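Local coordinates for putative N-acetylmuramoyl-L-alanine amidase,autolysin cwp6 (Peptoclostridium difficile, PDB 5J72), which probably hydrolyses the bond between N-acetylmuramic acid and L-alanine in peptidoglycan as a zinc-dependent autolysin, and carries CWB2 modules that anchor it to the cell wall, at residues H256-I261 / Y300-S305. Residues are numbered along the deposited sequence; the frame is centred on the assembly and turned at random.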
loop_
_atom_site.group_PDB
_atom_site.type_symbol
_atom_site.label_atom_id
_atom_site.label_comp_id
_atom_site.label_asym_id
_atom_site.label_seq_id
_atom_site.Cartn_x
_atom_site.Cartn_y
_atom_site.Cartn_z
ATOM N N HIS A 256 -20.443 11.204 -12.827
ATOM C CA HIS A 256 -21.015 9.873 -13.060
ATOM C C HIS A 256 -21.664 9.465 -11.747
ATOM O O HIS A 256 -21.376 10.054 -10.705
ATOM C CB HIS A 256 -19.963 8.842 -13.507
ATOM C CG HIS A 256 -18.780 8.796 -12.599
ATOM N ND1 HIS A 256 -17.593 9.428 -12.912
ATOM C CD2 HIS A 256 -18.601 8.210 -11.388
ATOM C CE1 HIS A 256 -16.749 9.241 -11.910
ATOM N NE2 HIS A 256 -17.325 8.510 -10.975
ATOM N N ASP A 257 -22.523 8.454 -11.785
ATOM C CA ASP A 257 -23.219 8.124 -10.554
ATOM C C ASP A 257 -22.357 7.619 -9.423
ATOM O O ASP A 257 -21.494 6.762 -9.631
ATOM C CB ASP A 257 -24.275 7.012 -10.841
ATOM C CG ASP A 257 -25.461 7.476 -11.704
ATOM O OD1 ASP A 257 -26.167 6.614 -12.236
ATOM O OD2 ASP A 257 -25.657 8.706 -11.847
ATOM N N VAL A 258 -22.612 8.124 -8.249
ATOM C CA VAL A 258 -21.957 7.584 -7.085
ATOM C C VAL A 258 -22.813 6.384 -6.612
ATOM O O VAL A 258 -23.965 6.578 -6.232
ATOM C CB VAL A 258 -21.812 8.640 -5.994
ATOM C CG1 VAL A 258 -21.479 7.981 -4.644
ATOM C CG2 VAL A 258 -20.698 9.618 -6.391
ATOM N N ASN A 259 -22.270 5.162 -6.656
ATOM C CA ASN A 259 -23.046 4.015 -6.179
ATOM C C ASN A 259 -22.245 3.099 -5.258
ATOM O O ASN A 259 -22.712 2.041 -4.889
ATOM C CB ASN A 259 -23.594 3.236 -7.343
ATOM C CG ASN A 259 -22.548 2.768 -8.275
ATOM O OD1 ASN A 259 -21.346 2.728 -7.947
ATOM N ND2 ASN A 259 -22.920 2.474 -9.507
ATOM N N LYS A 260 -21.046 3.516 -4.880
ATOM C CA LYS A 260 -20.210 2.737 -3.981
ATOM C C LYS A 260 -19.473 3.720 -3.065
ATOM O O LYS A 260 -19.079 4.802 -3.534
ATOM C CB LYS A 260 -19.192 1.914 -4.809
ATOM C CG LYS A 260 -17.946 1.546 -4.012
ATOM C CD LYS A 260 -17.219 0.276 -4.631
ATOM C CE LYS A 260 -17.236 0.201 -6.119
ATOM N NZ LYS A 260 -16.258 -0.855 -6.630
ATOM N N ILE A 261 -19.306 3.396 -1.780
ATOM C CA ILE A 261 -18.543 4.279 -0.920
ATOM C C ILE A 261 -17.550 3.459 -0.096
ATOM O O ILE A 261 -17.760 2.287 0.191
ATOM C CB ILE A 261 -19.426 5.130 0.036
ATOM C CG1 ILE A 261 -20.288 4.226 0.949
ATOM C CG2 ILE A 261 -20.301 6.090 -0.807
ATOM C CD1 ILE A 261 -21.056 5.079 1.991
ATOM N N TYR A 300 -25.747 11.087 5.657
ATOM C CA TYR A 300 -26.763 10.028 5.629
ATOM C C TYR A 300 -27.915 10.386 4.710
ATOM O O TYR A 300 -28.357 9.553 3.912
ATOM C CB TYR A 300 -27.249 9.740 7.084
ATOM C CG TYR A 300 -28.289 8.637 7.109
ATOM C CD1 TYR A 300 -27.911 7.300 7.061
ATOM C CD2 TYR A 300 -29.651 8.935 7.149
ATOM C CE1 TYR A 300 -28.868 6.273 7.058
ATOM C CE2 TYR A 300 -30.617 7.924 7.139
ATOM C CZ TYR A 300 -30.223 6.595 7.101
ATOM O OH TYR A 300 -31.188 5.603 7.124
ATOM N N ASN A 301 -28.433 11.650 4.761
ATOM C CA ASN A 301 -29.585 11.966 3.895
ATOM C C ASN A 301 -29.233 11.900 2.437
ATOM O O ASN A 301 -30.027 11.426 1.633
ATOM C CB ASN A 301 -30.186 13.400 4.237
ATOM C CG ASN A 301 -30.767 13.448 5.652
ATOM O OD1 ASN A 301 -31.295 12.428 6.113
ATOM N ND2 ASN A 301 -30.631 14.525 6.443
ATOM N N TRP A 302 -28.046 12.360 2.065
ATOM C CA TRP A 302 -27.662 12.307 0.634
ATOM C C TRP A 302 -27.404 10.844 0.226
ATOM O O TRP A 302 -27.909 10.410 -0.810
ATOM C CB TRP A 302 -26.402 13.197 0.465
ATOM C CG TRP A 302 -25.959 13.317 -0.965
ATOM C CD1 TRP A 302 -26.492 14.110 -1.930
ATOM C CD2 TRP A 302 -24.919 12.562 -1.605
ATOM N NE1 TRP A 302 -25.881 13.891 -3.121
ATOM C CE2 TRP A 302 -24.894 12.952 -2.955
ATOM C CE3 TRP A 302 -23.984 11.599 -1.153
ATOM C CZ2 TRP A 302 -23.980 12.417 -3.874
ATOM C CZ3 TRP A 302 -23.082 11.072 -2.062
ATOM C CH2 TRP A 302 -23.090 11.481 -3.413
ATOM N N LEU A 303 -26.646 10.079 1.027
ATOM C CA LEU A 303 -26.369 8.672 0.680
ATOM C C LEU A 303 -27.676 7.885 0.560
ATOM O O LEU A 303 -27.799 7.025 -0.308
ATOM C CB LEU A 303 -25.532 8.029 1.786
ATOM C CG LEU A 303 -24.080 8.545 1.916
ATOM C CD1 LEU A 303 -23.488 7.835 3.128
ATOM C CD2 LEU A 303 -23.248 8.280 0.592
ATOM N N SER A 304 -28.672 8.193 1.446
ATOM C CA SER A 304 -29.940 7.456 1.379
ATOM C C SER A 304 -30.580 7.644 0.045
ATOM O O SER A 304 -31.200 6.716 -0.454
ATOM C CB SER A 304 -30.912 7.915 2.472
ATOM O OG SER A 304 -30.329 7.721 3.743
ATOM N N SER A 305 -30.427 8.831 -0.577
ATOM C CA SER A 305 -31.050 9.029 -1.877
ATOM C C SER A 305 -30.166 8.614 -3.075
ATOM O O SER A 305 -30.607 8.750 -4.224
ATOM C CB SER A 305 -31.453 10.498 -2.029
ATOM O OG SER A 305 -31.958 10.971 -0.794
#
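Ile261 and Leu303 meet tip to tip, methyl against methyl, where the start of strand 260-265 packs against helix 297-306. The closest pair is CD1 of Ile261 and CD1 of Leu303, 3.8 Å apart, while CG2 of Ile261 lies 3.9 Å from CD2 of Leu303, so both leucine methyls are engaged. Ile261 holds CG1 between its backbone N and carbonyl carbon (chi1 59°) and extends from there to CD1, which carries that methyl out to the helix.

Three residues before Ile261, in the loop leading into the strand, Val258 meets Trp302. Here CG1 and CB of the valine both lie 4.0 Å from CH2, the far corner of the indole six-membered ring, and the two side chains cross at about a right angle. With chi1 of -176°, CG of Trp302 lies opposite the backbone N across the CA-CB bond, so that the ring swings out from the helix and its far end comes up against the valine. No hydrogen bond joins the two segments; the contact is purely apolar.

Helix 241-253 shares this packing: Leu246, Ala249 and Lys250 touch the indole, and Ile252 touches Val258. The valine backbone is hydrogen-bonded through its N to the Asp253 carboxylate and through its O to the Gln306 side-chain amide, while Ile261 pairs through its backbone with strand 308-314. The arrangement is the helix-on-sheet packing of an alpha/beta CWB2 module, whose four parallel strands run in the order 2-1-3-4.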